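Heat shock protein 16 (Schizosaccharomyces pombe, PDB 3W1Z) probably acts as a protein folding chaperone that binds unfolded proteins, as expected for a small heat shock protein built around an alpha-crystallin domain. Local coordinates at residues B[21-26]-B[105-110]; B[32-37]-B[99-104]; B[50-55]-B[122-127]; B[113-118]-B[126-131]. All blocks are in the same frame, centred on the assembly; numbering follows the deposited sequence.

Overall arrangement
The four contacts lead from helix 11-23, which packs against the alpha-crystallin beta-sandwich, to strand 116-120, an outer strand of the four-stranded sheet in this chain. Contacts 1 and 2 both use strand 98-105, and their centres lie about 15 Å apart; Tyr23 O and Arg102 NH2, 3.0 Å apart, probably join them through a hydrogen bond. Contact 2 meets contact 3 in the core, where Phe100 CE2 lies 3.6 Å from Leu54 CD2. Contacts 3 and 4 share Val126 and Thr127 on strand 123-129. Contacts 1 and 4 meet again where Lys109 O lies 3.0 Å from Val131 N, whereas the centres of contacts 2 and 4 are about 21 Å apart. Other subunits of the 16-chain assembly touch all four contacts.

Contact 1 of 4, residues B[21-26]-B[105-110]; sequences VSYSPR and TIPAKI
The last turn of helix 11-23 packs, through Ser22 and Tyr23, against Thr105 and the inverse gamma turn centred on Pro107, where strand 98-105 of the alpha-crystallin domain gives way to a loop. Ser22 makes the closest approach, its CB lying 3.0 Å from Thr105 O. Its hydroxyl is turned back beside its own backbone N (chi1 -66°), which lets Ser22 OG bond to Ser18 O one turn earlier in the helix while still lying 3.3 Å from Pro107 CG. A weak backbone bond, Thr105 N to Ser22 O at 3.4 Å, ties the helix end to the strand end.

Tyr23 reaches the same proline with its phenol end. Tyr23 OH lies 3.4 Å from Pro107 CD and Tyr23 CZ 4.1 Å from that carbon, the two side chains crossing at about a right angle. Behind this contact Ser22 CB sits over the centre of one face of the Tyr23 ring, 3.9 Å above its plane, which probably limits how far the ring can turn. An alanine in place of Tyr23 removes the ring and its hydroxyl, and would probably leave a gap beside Pro107 and Ser22 CB.

The strand end has a further polar tie, from Thr105 OG1 to Asn28 ND2. Tyr23 also packs on Arg91 of a second subunit, and Val21 meets Val21 of a third, which places this helix end at subunit interfaces as well as against the end of strand 98-105 and the loop leading toward strand 116-120.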
loop_
_atom_site.group_PDB
_atom_site.type_symbol
_atom_site.label_atom_id
_atom_site.label_comp_id
_atom_site.label_asym_id
_atom_site.label_seq_id
_atom_site.Cartn_x
_atom_site.Cartn_y
_atom_site.Cartn_z
ATOM N N VAL B 21 1.313 -17.518 7.689
ATOM C CA VAL B 21 -0.062 -17.955 7.873
ATOM C C VAL B 21 -0.174 -18.965 9.013
ATOM O O VAL B 21 -1.251 -19.175 9.570
ATOM C CB VAL B 21 -0.630 -18.552 6.562
ATOM C CG1 VAL B 21 -0.182 -19.997 6.381
ATOM C CG2 VAL B 21 -2.135 -18.456 6.546
ATOM N N SER B 22 0.953 -19.575 9.365
ATOM C CA SER B 22 0.992 -20.544 10.449
ATOM C C SER B 22 1.110 -19.855 11.800
ATOM O O SER B 22 0.219 -19.959 12.643
ATOM C CB SER B 22 2.165 -21.511 10.267
ATOM O OG SER B 22 1.987 -22.328 9.123
ATOM N N TYR B 23 2.222 -19.155 11.995
ATOM C CA TYR B 23 2.597 -18.664 13.318
ATOM C C TYR B 23 2.094 -17.270 13.708
ATOM O O TYR B 23 2.157 -16.908 14.882
ATOM C CB TYR B 23 4.118 -18.712 13.459
ATOM C CG TYR B 23 4.717 -20.041 13.065
ATOM C CD1 TYR B 23 5.778 -20.108 12.173
ATOM C CD2 TYR B 23 4.223 -21.229 13.588
ATOM C CE1 TYR B 23 6.328 -21.320 11.810
ATOM C CE2 TYR B 23 4.769 -22.447 13.232
ATOM C CZ TYR B 23 5.822 -22.486 12.343
ATOM O OH TYR B 23 6.371 -23.696 11.984
ATOM N N SER B 24 1.593 -16.489 12.755
ATOM C CA SER B 24 1.187 -15.118 13.075
ATOM C C SER B 24 -0.097 -15.090 13.899
ATOM O O SER B 24 -1.115 -15.650 13.491
ATOM C CB SER B 24 1.057 -14.249 11.818
ATOM O OG SER B 24 0.048 -14.735 10.953
ATOM N N PRO B 25 -0.046 -14.427 15.065
ATOM C CA PRO B 25 -1.123 -14.427 16.062
ATOM C C PRO B 25 -2.412 -13.805 15.540
ATOM O O PRO B 25 -3.501 -14.251 15.897
ATOM C CB PRO B 25 -0.546 -13.571 17.195
ATOM C CG PRO B 25 0.443 -12.684 16.529
ATOM C CD PRO B 25 1.051 -13.520 15.444
ATOM N N ARG B 26 -2.281 -12.786 14.699
ATOM C CA ARG B 26 -3.438 -12.099 14.140
ATOM C C ARG B 26 -4.189 -12.967 13.134
ATOM O O ARG B 26 -5.373 -12.750 12.879
ATOM C CB ARG B 26 -3.002 -10.789 13.482
ATOM C CG ARG B 26 -1.549 -10.784 13.029
ATOM C CD ARG B 26 -0.744 -9.744 13.793
ATOM N NE ARG B 26 0.632 -10.174 14.028
ATOM C CZ ARG B 26 1.699 -9.398 13.867
ATOM N NH1 ARG B 26 1.557 -8.143 13.460
ATOM N NH2 ARG B 26 2.911 -9.878 14.111
ATOM N N THR B 105 -1.088 -22.941 13.467
ATOM C CA THR B 105 -1.232 -24.045 12.535
ATOM C C THR B 105 0.155 -24.584 12.230
ATOM O O THR B 105 0.998 -23.867 11.707
ATOM C CB THR B 105 -1.893 -23.590 11.222
ATOM O OG1 THR B 105 -3.170 -23.003 11.503
ATOM C CG2 THR B 105 -2.076 -24.769 10.282
ATOM N N ILE B 106 0.406 -25.843 12.567
ATOM C CA ILE B 106 1.722 -26.417 12.317
ATOM C C ILE B 106 1.828 -26.983 10.900
ATOM O O ILE B 106 1.015 -27.811 10.491
ATOM C CB ILE B 106 2.115 -27.462 13.385
ATOM C CG1 ILE B 106 0.928 -28.359 13.735
ATOM C CG2 ILE B 106 2.619 -26.768 14.640
ATOM C CD1 ILE B 106 0.905 -29.666 12.980
ATOM N N PRO B 107 2.822 -26.507 10.137
ATOM C CA PRO B 107 2.999 -26.890 8.735
ATOM C C PRO B 107 3.868 -28.129 8.583
ATOM O O PRO B 107 4.845 -28.106 7.833
ATOM C CB PRO B 107 3.721 -25.675 8.133
ATOM C CG PRO B 107 4.137 -24.797 9.321
ATOM C CD PRO B 107 3.872 -25.574 10.569
ATOM N N ALA B 108 3.513 -29.199 9.285
ATOM C CA ALA B 108 4.241 -30.456 9.181
ATOM C C ALA B 108 3.369 -31.620 9.628
ATOM O O ALA B 108 2.398 -31.435 10.361
ATOM C CB ALA B 108 5.516 -30.401 10.007
ATOM N N LYS B 109 3.724 -32.819 9.185
ATOM C CA LYS B 109 3.023 -34.021 9.610
ATOM C C LYS B 109 3.658 -34.560 10.881
ATOM O O LYS B 109 4.843 -34.889 10.905
ATOM C CB LYS B 109 3.045 -35.075 8.506
ATOM C CG LYS B 109 2.060 -34.801 7.382
ATOM C CD LYS B 109 2.442 -35.548 6.119
ATOM C CE LYS B 109 3.652 -34.922 5.453
ATOM N NZ LYS B 109 3.353 -33.548 4.964
ATOM N N ILE B 110 2.863 -34.639 11.941
ATOM C CA ILE B 110 3.363 -35.071 13.235
ATOM C C ILE B 110 2.571 -36.255 13.771
ATOM O O ILE B 110 1.457 -36.521 13.321
ATOM C CB ILE B 110 3.327 -33.917 14.262
ATOM C CG1 ILE B 110 1.907 -33.367 14.409
ATOM C CG2 ILE B 110 4.280 -32.805 13.852
ATOM C CD1 ILE B 110 1.170 -33.882 15.625
#

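Contact 2 of 4, residues B[32-37]-B[99-104]; sequences PGELSP and SFSRTI
Leu35 and Phe100 form a single backbone bridge, with their CA atoms 4.6 Å apart, which joins segment 32-37 to the edge of strand 98-105. Leu35 N donates to Ser99 O at 3.2 Å. Ser101 N returns a weak bond to Leu35 O.

Glu34 and Arg102 make the polar side-chain contacts. The chain of Glu34 is extended beyond CG and lies across the strand. Its OE2 accepts a weak bond from Ser99 OG at 3.0 Å, while OE1 lies 3.1 Å from Ser101 CB. Replacing Glu34 with an alanine would probably leave Ser99 OG without this acceptor and uncover the strand beside Ser101. With CG anti to the backbone N (chi1 -177°) and a bend at the next torsion, Arg102 brings the edge of its guanidinium to the segment, with NH1 2.7 Å from Pro37 O, near the plane of the group. Its NH2 bonds to Tyr23 O, and NH1 forms a salt bridge with Glu94 of a second subunit.

The apolar contacts centre on Pro37. Its CD lies 4.0 Å from Phe100 CB and its CG 3.9 Å from Arg102 CB; the side chains of Pro37 and Phe100 cross at about a right angle.

Strand 98-105 is an outer strand of the three-stranded sheet within this chain, so the bridge is a short edge addition to the alpha-crystallin beta-sandwich.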
loop_
_atom_site.group_PDB
_atom_site.type_symbol
_atom_site.label_atom_id
_atom_site.label_comp_id
_atom_site.label_asym_id
_atom_site.label_seq_id
_atom_site.Cartn_x
_atom_site.Cartn_y
_atom_site.Cartn_z
ATOM N N PRO B 32 -10.551 -10.776 19.971
ATOM C CA PRO B 32 -9.215 -10.227 20.249
ATOM C C PRO B 32 -8.952 -9.949 21.731
ATOM O O PRO B 32 -7.801 -9.763 22.126
ATOM C CB PRO B 32 -9.213 -8.918 19.465
ATOM C CG PRO B 32 -10.627 -8.500 19.459
ATOM C CD PRO B 32 -11.406 -9.775 19.302
ATOM N N GLY B 33 -10.013 -9.907 22.532
ATOM C CA GLY B 33 -9.945 -9.396 23.892
ATOM C C GLY B 33 -9.046 -10.129 24.873
ATOM O O GLY B 33 -8.900 -9.699 26.018
ATOM N N GLU B 34 -8.449 -11.234 24.442
ATOM C CA GLU B 34 -7.541 -11.982 25.307
ATOM C C GLU B 34 -6.075 -11.603 25.119
ATOM O O GLU B 34 -5.740 -10.729 24.318
ATOM C CB GLU B 34 -7.712 -13.488 25.104
ATOM C CG GLU B 34 -8.962 -14.067 25.735
ATOM C CD GLU B 34 -9.009 -15.574 25.624
ATOM O OE1 GLU B 34 -8.117 -16.143 24.961
ATOM O OE2 GLU B 34 -9.929 -16.192 26.198
ATOM N N LEU B 35 -5.211 -12.281 25.867
ATOM C CA LEU B 35 -3.776 -12.035 25.834
ATOM C C LEU B 35 -3.097 -13.078 24.954
ATOM O O LEU B 35 -3.470 -14.250 24.975
ATOM C CB LEU B 35 -3.192 -12.100 27.251
ATOM C CG LEU B 35 -3.393 -10.949 28.247
ATOM C CD1 LEU B 35 -4.862 -10.637 28.507
ATOM C CD2 LEU B 35 -2.690 -11.275 29.558
ATOM N N SER B 36 -2.106 -12.654 24.176
ATOM C CA SER B 36 -1.378 -13.579 23.316
ATOM C C SER B 36 0.078 -13.720 23.754
ATOM O O SER B 36 0.881 -12.809 23.560
ATOM C CB SER B 36 -1.448 -13.124 21.856
ATOM O OG SER B 36 -0.791 -14.044 21.002
ATOM N N PRO B 37 0.419 -14.875 24.346
ATOM C CA PRO B 37 1.773 -15.161 24.835
ATOM C C PRO B 37 2.822 -15.192 23.724
ATOM O O PRO B 37 2.530 -15.617 22.606
ATOM C CB PRO B 37 1.629 -16.548 25.476
ATOM C CG PRO B 37 0.381 -17.126 24.890
ATOM C CD PRO B 37 -0.522 -15.962 24.662
ATOM N N SER B 99 -7.315 -14.077 30.664
ATOM C CA SER B 99 -7.239 -15.371 30.004
ATOM C C SER B 99 -6.392 -15.249 28.745
ATOM O O SER B 99 -6.451 -14.238 28.045
ATOM C CB SER B 99 -8.639 -15.872 29.651
ATOM O OG SER B 99 -9.344 -14.908 28.889
ATOM N N PHE B 100 -5.597 -16.274 28.462
ATOM C CA PHE B 100 -4.782 -16.281 27.255
ATOM C C PHE B 100 -5.112 -17.473 26.364
ATOM O O PHE B 100 -5.420 -18.560 26.853
ATOM C CB PHE B 100 -3.287 -16.268 27.599
ATOM C CG PHE B 100 -2.803 -17.514 28.294
ATOM C CD1 PHE B 100 -2.785 -17.589 29.676
ATOM C CD2 PHE B 100 -2.350 -18.604 27.564
ATOM C CE1 PHE B 100 -2.334 -18.729 30.319
ATOM C CE2 PHE B 100 -1.903 -19.747 28.199
ATOM C CZ PHE B 100 -1.893 -19.810 29.577
ATOM N N SER B 101 -5.062 -17.254 25.055
ATOM C CA SER B 101 -5.165 -18.342 24.096
ATOM C C SER B 101 -4.264 -18.063 22.900
ATOM O O SER B 101 -4.245 -16.952 22.369
ATOM C CB SER B 101 -6.613 -18.535 23.640
ATOM O OG SER B 101 -6.789 -19.794 23.014
ATOM N N ARG B 102 -3.513 -19.076 22.485
ATOM C CA ARG B 102 -2.636 -18.963 21.331
ATOM C C ARG B 102 -2.783 -20.202 20.461
ATOM O O ARG B 102 -2.521 -21.321 20.905
ATOM C CB ARG B 102 -1.180 -18.797 21.772
ATOM C CG ARG B 102 -0.194 -18.586 20.629
ATOM C CD ARG B 102 -0.418 -17.250 19.934
ATOM N NE ARG B 102 0.493 -17.056 18.808
ATOM C CZ ARG B 102 1.621 -16.355 18.866
ATOM N NH1 ARG B 102 1.984 -15.768 19.997
ATOM N NH2 ARG B 102 2.384 -16.236 17.788
ATOM N N THR B 103 -3.210 -19.997 19.221
ATOM C CA THR B 103 -3.354 -21.096 18.280
ATOM C C THR B 103 -2.393 -20.914 17.116
ATOM O O THR B 103 -2.347 -19.852 16.499
ATOM C CB THR B 103 -4.788 -21.189 17.727
ATOM O OG1 THR B 103 -5.723 -21.221 18.812
ATOM C CG2 THR B 103 -4.950 -22.445 16.885
ATOM N N ILE B 104 -1.611 -21.947 16.827
ATOM C CA ILE B 104 -0.765 -21.930 15.642
ATOM C C ILE B 104 -1.033 -23.153 14.775
ATOM O O ILE B 104 -1.207 -24.261 15.279
ATOM C CB ILE B 104 0.740 -21.850 15.989
ATOM C CG1 ILE B 104 1.161 -23.021 16.880
ATOM C CG2 ILE B 104 1.065 -20.523 16.660
ATOM C CD1 ILE B 104 2.652 -23.076 17.148
#

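Contact 3 of 4, residues B[50-55]-B[122-127]; sequences VDVELP and GLLTVT
Asp51 OD1 accepts a hydrogen bond from Thr125 OG1 at 2.6 Å, the hydroxyl meeting it nearly along the C-O axis. Asp51 and Thr125 face each other as a non-hydrogen-bonded pair of the antiparallel four-stranded sheet, one of the two sheets of the alpha-crystallin beta-sandwich. Their side chains run alongside each other, and Thr125 CG2 lies 3.4 Å from Asp51 OD1. The other oxygen, Asp51 OD2, makes a salt bridge to Arg81 of a second subunit, so both ends of the carboxylate are held and its rotation is restricted.

The hydrogen-bonded pairs are Val50 with Val126 and Val52 with Leu124. Each is closed by two backbone bonds, among them Val52 N to Leu124 O at 2.9 Å. Their side chains share the other face of the sheet, where Val52 CB is 4.3 Å from Leu124 CB and Leu54 CD1 lies 4.2 Å from Leu124 CB. Ile73 of the opposing sheet touches both Val52 and Leu124, which makes this face part of the sandwich core.

Leu123 lies on the face of Asp51 and Glu53. A chi1 of -173° points Leu123 CG opposite its own N and carries CD1 along the neighbouring strand, 3.2 Å from Val52 O and 4.1 Å from Glu53 CG. Glu53 OE2 pairs with Arg95 of the second subunit. Just before the strand, Gly122 has a positive phi of 74°, and a CB there would fall only 3.2 Å from Pro55 CA.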
loop_
_atom_site.group_PDB
_atom_site.type_symbol
_atom_site.label_atom_id
_atom_site.label_comp_id
_atom_site.label_asym_id
_atom_site.label_seq_id
_atom_site.Cartn_x
_atom_site.Cartn_y
_atom_site.Cartn_z
ATOM N N VAL B 50 7.916 -25.792 20.323
ATOM C CA VAL B 50 7.298 -24.492 20.543
ATOM C C VAL B 50 7.532 -24.031 21.977
ATOM O O VAL B 50 7.153 -24.714 22.929
ATOM C CB VAL B 50 5.784 -24.527 20.268
ATOM C CG1 VAL B 50 5.165 -23.164 20.536
ATOM C CG2 VAL B 50 5.515 -24.967 18.837
ATOM N N ASP B 51 8.164 -22.871 22.124
ATOM C CA ASP B 51 8.445 -22.305 23.437
ATOM C C ASP B 51 7.541 -21.111 23.715
ATOM O O ASP B 51 7.626 -20.088 23.040
ATOM C CB ASP B 51 9.914 -21.896 23.536
ATOM C CG ASP B 51 10.853 -23.083 23.474
ATOM O OD1 ASP B 51 10.665 -24.033 24.263
ATOM O OD2 ASP B 51 11.774 -23.071 22.631
ATOM N N VAL B 52 6.681 -21.257 24.718
ATOM C CA VAL B 52 5.682 -20.250 25.052
ATOM C C VAL B 52 5.983 -19.638 26.417
ATOM O O VAL B 52 6.210 -20.356 27.388
ATOM C CB VAL B 52 4.276 -20.878 25.093
ATOM C CG1 VAL B 52 3.210 -19.801 25.201
ATOM C CG2 VAL B 52 4.047 -21.740 23.861
ATOM N N GLU B 53 5.970 -18.311 26.494
ATOM C CA GLU B 53 6.292 -17.630 27.744
ATOM C C GLU B 53 5.051 -17.411 28.601
ATOM O O GLU B 53 4.137 -16.681 28.218
ATOM C CB GLU B 53 6.987 -16.296 27.469
ATOM C CG GLU B 53 8.372 -16.437 26.860
ATOM C CD GLU B 53 9.053 -15.099 26.644
ATOM O OE1 GLU B 53 8.359 -14.062 26.687
ATOM O OE2 GLU B 53 10.284 -15.087 26.435
ATOM N N LEU B 54 5.029 -18.051 29.767
ATOM C CA LEU B 54 3.899 -17.942 30.683
ATOM C C LEU B 54 4.348 -17.672 32.120
ATOM O O LEU B 54 4.150 -18.512 32.999
ATOM C CB LEU B 54 3.063 -19.225 30.639
ATOM C CG LEU B 54 2.431 -19.606 29.299
ATOM C CD1 LEU B 54 1.753 -20.966 29.390
ATOM C CD2 LEU B 54 1.441 -18.541 28.857
ATOM N N PRO B 55 4.957 -16.498 32.367
ATOM C CA PRO B 55 5.390 -16.175 33.731
ATOM C C PRO B 55 4.208 -15.900 34.657
ATOM O O PRO B 55 3.261 -15.221 34.262
ATOM C CB PRO B 55 6.225 -14.907 33.538
ATOM C CG PRO B 55 5.651 -14.268 32.327
ATOM C CD PRO B 55 5.229 -15.396 31.427
ATOM N N GLY B 122 8.129 -20.780 34.054
ATOM C CA GLY B 122 7.277 -19.903 33.273
ATOM C C GLY B 122 7.370 -20.132 31.778
ATOM O O GLY B 122 6.737 -19.424 30.997
ATOM N N LEU B 123 8.164 -21.118 31.372
ATOM C CA LEU B 123 8.273 -21.459 29.960
ATOM C C LEU B 123 7.661 -22.827 29.679
ATOM O O LEU B 123 8.031 -23.830 30.295
ATOM C CB LEU B 123 9.731 -21.424 29.493
ATOM C CG LEU B 123 9.947 -21.614 27.987
ATOM C CD1 LEU B 123 9.406 -20.427 27.201
ATOM C CD2 LEU B 123 11.416 -21.846 27.668
ATOM N N LEU B 124 6.715 -22.851 28.747
ATOM C CA LEU B 124 6.076 -24.086 28.322
ATOM C C LEU B 124 6.640 -24.536 26.983
ATOM O O LEU B 124 6.515 -23.835 25.982
ATOM C CB LEU B 124 4.569 -23.886 28.191
ATOM C CG LEU B 124 3.831 -25.038 27.509
ATOM C CD1 LEU B 124 3.597 -26.185 28.481
ATOM C CD2 LEU B 124 2.527 -24.555 26.906
ATOM N N THR B 125 7.258 -25.709 26.965
ATOM C CA THR B 125 7.813 -26.255 25.736
ATOM C C THR B 125 6.995 -27.440 25.240
ATOM O O THR B 125 6.912 -28.474 25.902
ATOM C CB THR B 125 9.278 -26.690 25.916
ATOM O OG1 THR B 125 10.079 -25.550 26.245
ATOM C CG2 THR B 125 9.806 -27.320 24.636
ATOM N N VAL B 126 6.381 -27.276 24.073
ATOM C CA VAL B 126 5.659 -28.365 23.431
ATOM C C VAL B 126 6.553 -28.994 22.370
ATOM O O VAL B 126 7.247 -28.289 21.637
ATOM C CB VAL B 126 4.349 -27.875 22.783
ATOM C CG1 VAL B 126 3.561 -29.047 22.214
ATOM C CG2 VAL B 126 3.510 -27.112 23.795
ATOM N N THR B 127 6.544 -30.320 22.300
ATOM C CA THR B 127 7.368 -31.036 21.335
ATOM C C THR B 127 6.527 -31.946 20.446
ATOM O O THR B 127 5.914 -32.902 20.922
ATOM C CB THR B 127 8.456 -31.870 22.033
ATOM O OG1 THR B 127 7.967 -32.325 23.301
ATOM C CG2 THR B 127 9.704 -31.031 22.257
#

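Contact 4 of 4, residues B[113-118]-B[126-131]; sequences DRIEAN and VTLPKV
Ile115 packs on Val126 and Leu128 just where the beta hairpin of strands 116-120 and 123-129 opens at its base. From CB the isoleucine forks. CG2, anti to the backbone N, reaches Val126 CG1 at 4.0 Å. The longer branch is turned beside the backbone N (chi1 -63°), and its CG1 lies 4.1 Å from Leu128 CG. CD1 finishes the chain 3.7 Å from Leu128 CD2, the two side chains lying alongside each other and pointing the same way. Tyr66 and Ile110 also touch both residues, so the tip of Ile115 enters the hydrophobic core.

Around the isoleucine, Arg114 CB lies 3.6 Å from Pro129 CG, before the arginine chain bends off toward Asp111. Farther along the hairpin, Ala117 faces Val126 as a non-hydrogen-bonded pair, with Ala117 CB 4.2 Å from Val126 CG2. Ile140 of a third subunit packs on both Ile115 and Ala117, and backbone bonds link that subunit to Ala117; this is consistent with docking of the C-terminal Ile-X-Ile motif seen in this family.

Glu116 and Thr127 form the hydrogen-bonded pair, closed on one side by a weak bond from Glu116 N to Thr127 O. On the other side Glu116 O accepts twice from one residue: Thr127 N at 2.9 Å, and Thr127 OG1 at 2.8 Å, above the carbonyl plane and 43° out of it.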
loop_
_atom_site.group_PDB
_atom_site.type_symbol
_atom_site.label_atom_id
_atom_site.label_comp_id
_atom_site.label_asym_id
_atom_site.label_seq_id
_atom_site.Cartn_x
_atom_site.Cartn_y
_atom_site.Cartn_z
ATOM N N ASP B 113 -0.195 -38.560 19.033
ATOM C CA ASP B 113 -0.158 -39.276 20.302
ATOM C C ASP B 113 1.225 -39.248 20.953
ATOM O O ASP B 113 1.377 -39.626 22.115
ATOM C CB ASP B 113 -0.647 -40.713 20.118
ATOM C CG ASP B 113 -2.083 -40.778 19.627
ATOM O OD1 ASP B 113 -2.994 -40.933 20.468
ATOM O OD2 ASP B 113 -2.300 -40.664 18.402
ATOM N N ARG B 114 2.231 -38.810 20.203
ATOM C CA ARG B 114 3.572 -38.636 20.756
ATOM C C ARG B 114 3.877 -37.198 21.182
ATOM O O ARG B 114 4.994 -36.893 21.597
ATOM C CB ARG B 114 4.648 -39.161 19.799
ATOM C CG ARG B 114 4.961 -40.643 19.969
ATOM C CD ARG B 114 3.953 -41.512 19.238
ATOM N NE ARG B 114 3.409 -42.571 20.083
ATOM C CZ ARG B 114 2.579 -43.514 19.651
ATOM N NH1 ARG B 114 2.202 -43.535 18.380
ATOM N NH2 ARG B 114 2.128 -44.438 20.488
ATOM N N ILE B 115 2.890 -36.315 21.063
ATOM C CA ILE B 115 3.047 -34.936 21.518
ATOM C C ILE B 115 3.167 -34.880 23.036
ATOM O O ILE B 115 2.327 -35.426 23.757
ATOM C CB ILE B 115 1.862 -34.047 21.086
ATOM C CG1 ILE B 115 1.771 -33.964 19.564
ATOM C CG2 ILE B 115 1.997 -32.651 21.668
ATOM C CD1 ILE B 115 0.588 -33.151 19.086
ATOM N N GLU B 116 4.213 -34.213 23.518
ATOM C CA GLU B 116 4.425 -34.059 24.956
ATOM C C GLU B 116 4.821 -32.620 25.309
ATOM O O GLU B 116 5.425 -31.918 24.494
ATOM C CB GLU B 116 5.468 -35.064 25.455
ATOM C CG GLU B 116 6.717 -35.134 24.592
ATOM C CD GLU B 116 7.578 -36.338 24.914
ATOM O OE1 GLU B 116 7.129 -37.199 25.702
ATOM O OE2 GLU B 116 8.701 -36.424 24.377
ATOM N N ALA B 117 4.467 -32.179 26.515
ATOM C CA ALA B 117 4.687 -30.791 26.916
ATOM C C ALA B 117 5.323 -30.678 28.300
ATOM O O ALA B 117 4.861 -31.299 29.261
ATOM C CB ALA B 117 3.375 -30.010 26.863
ATOM N N ASN B 118 6.372 -29.864 28.395
ATOM C CA ASN B 118 7.082 -29.655 29.654
ATOM C C ASN B 118 7.024 -28.195 30.090
ATOM O O ASN B 118 7.439 -27.306 29.351
ATOM C CB ASN B 118 8.541 -30.088 29.514
ATOM C CG ASN B 118 8.686 -31.441 28.851
ATOM O OD1 ASN B 118 8.668 -31.550 27.625
ATOM N ND2 ASN B 118 8.835 -32.485 29.660
ATOM N N VAL B 126 6.381 -27.276 24.073
ATOM C CA VAL B 126 5.659 -28.365 23.431
ATOM C C VAL B 126 6.553 -28.994 22.370
ATOM O O VAL B 126 7.247 -28.289 21.637
ATOM C CB VAL B 126 4.349 -27.875 22.783
ATOM C CG1 VAL B 126 3.561 -29.047 22.214
ATOM C CG2 VAL B 126 3.510 -27.112 23.795
ATOM N N THR B 127 6.544 -30.320 22.300
ATOM C CA THR B 127 7.368 -31.036 21.335
ATOM C C THR B 127 6.527 -31.946 20.446
ATOM O O THR B 127 5.914 -32.902 20.922
ATOM C CB THR B 127 8.456 -31.870 22.033
ATOM O OG1 THR B 127 7.967 -32.325 23.301
ATOM C CG2 THR B 127 9.704 -31.031 22.257
ATOM N N LEU B 128 6.505 -31.641 19.153
ATOM C CA LEU B 128 5.746 -32.435 18.196
ATOM C C LEU B 128 6.692 -33.162 17.245
ATOM O O LEU B 128 7.348 -32.536 16.414
ATOM C CB LEU B 128 4.773 -31.553 17.405
ATOM C CG LEU B 128 3.814 -30.646 18.185
ATOM C CD1 LEU B 128 4.442 -29.286 18.469
ATOM C CD2 LEU B 128 2.499 -30.483 17.440
ATOM N N PRO B 129 6.779 -34.493 17.378
ATOM C CA PRO B 129 7.664 -35.283 16.517
ATOM C C PRO B 129 7.124 -35.360 15.095
ATOM O O PRO B 129 5.942 -35.646 14.921
ATOM C CB PRO B 129 7.644 -36.676 17.165
ATOM C CG PRO B 129 6.709 -36.579 18.356
ATOM C CD PRO B 129 5.895 -35.347 18.183
ATOM N N LYS B 130 7.972 -35.135 14.099
ATOM C CA LYS B 130 7.533 -35.224 12.712
ATOM C C LYS B 130 7.782 -36.611 12.139
ATOM O O LYS B 130 8.833 -37.210 12.364
ATOM C CB LYS B 130 8.234 -34.184 11.835
ATOM C CG LYS B 130 7.915 -32.742 12.176
ATOM C CD LYS B 130 8.675 -31.799 11.258
ATOM C CE LYS B 130 10.157 -32.132 11.247
ATOM N NZ LYS B 130 10.945 -31.180 10.419
ATOM N N VAL B 131 6.801 -37.115 11.400
ATOM C CA VAL B 131 6.966 -38.353 10.655
ATOM C C VAL B 131 6.910 -38.043 9.160
ATOM O O VAL B 131 6.098 -37.230 8.718
ATOM C CB VAL B 131 5.902 -39.404 11.047
ATOM C CG1 VAL B 131 6.052 -39.782 12.512
ATOM C CG2 VAL B 131 4.498 -38.883 10.776
#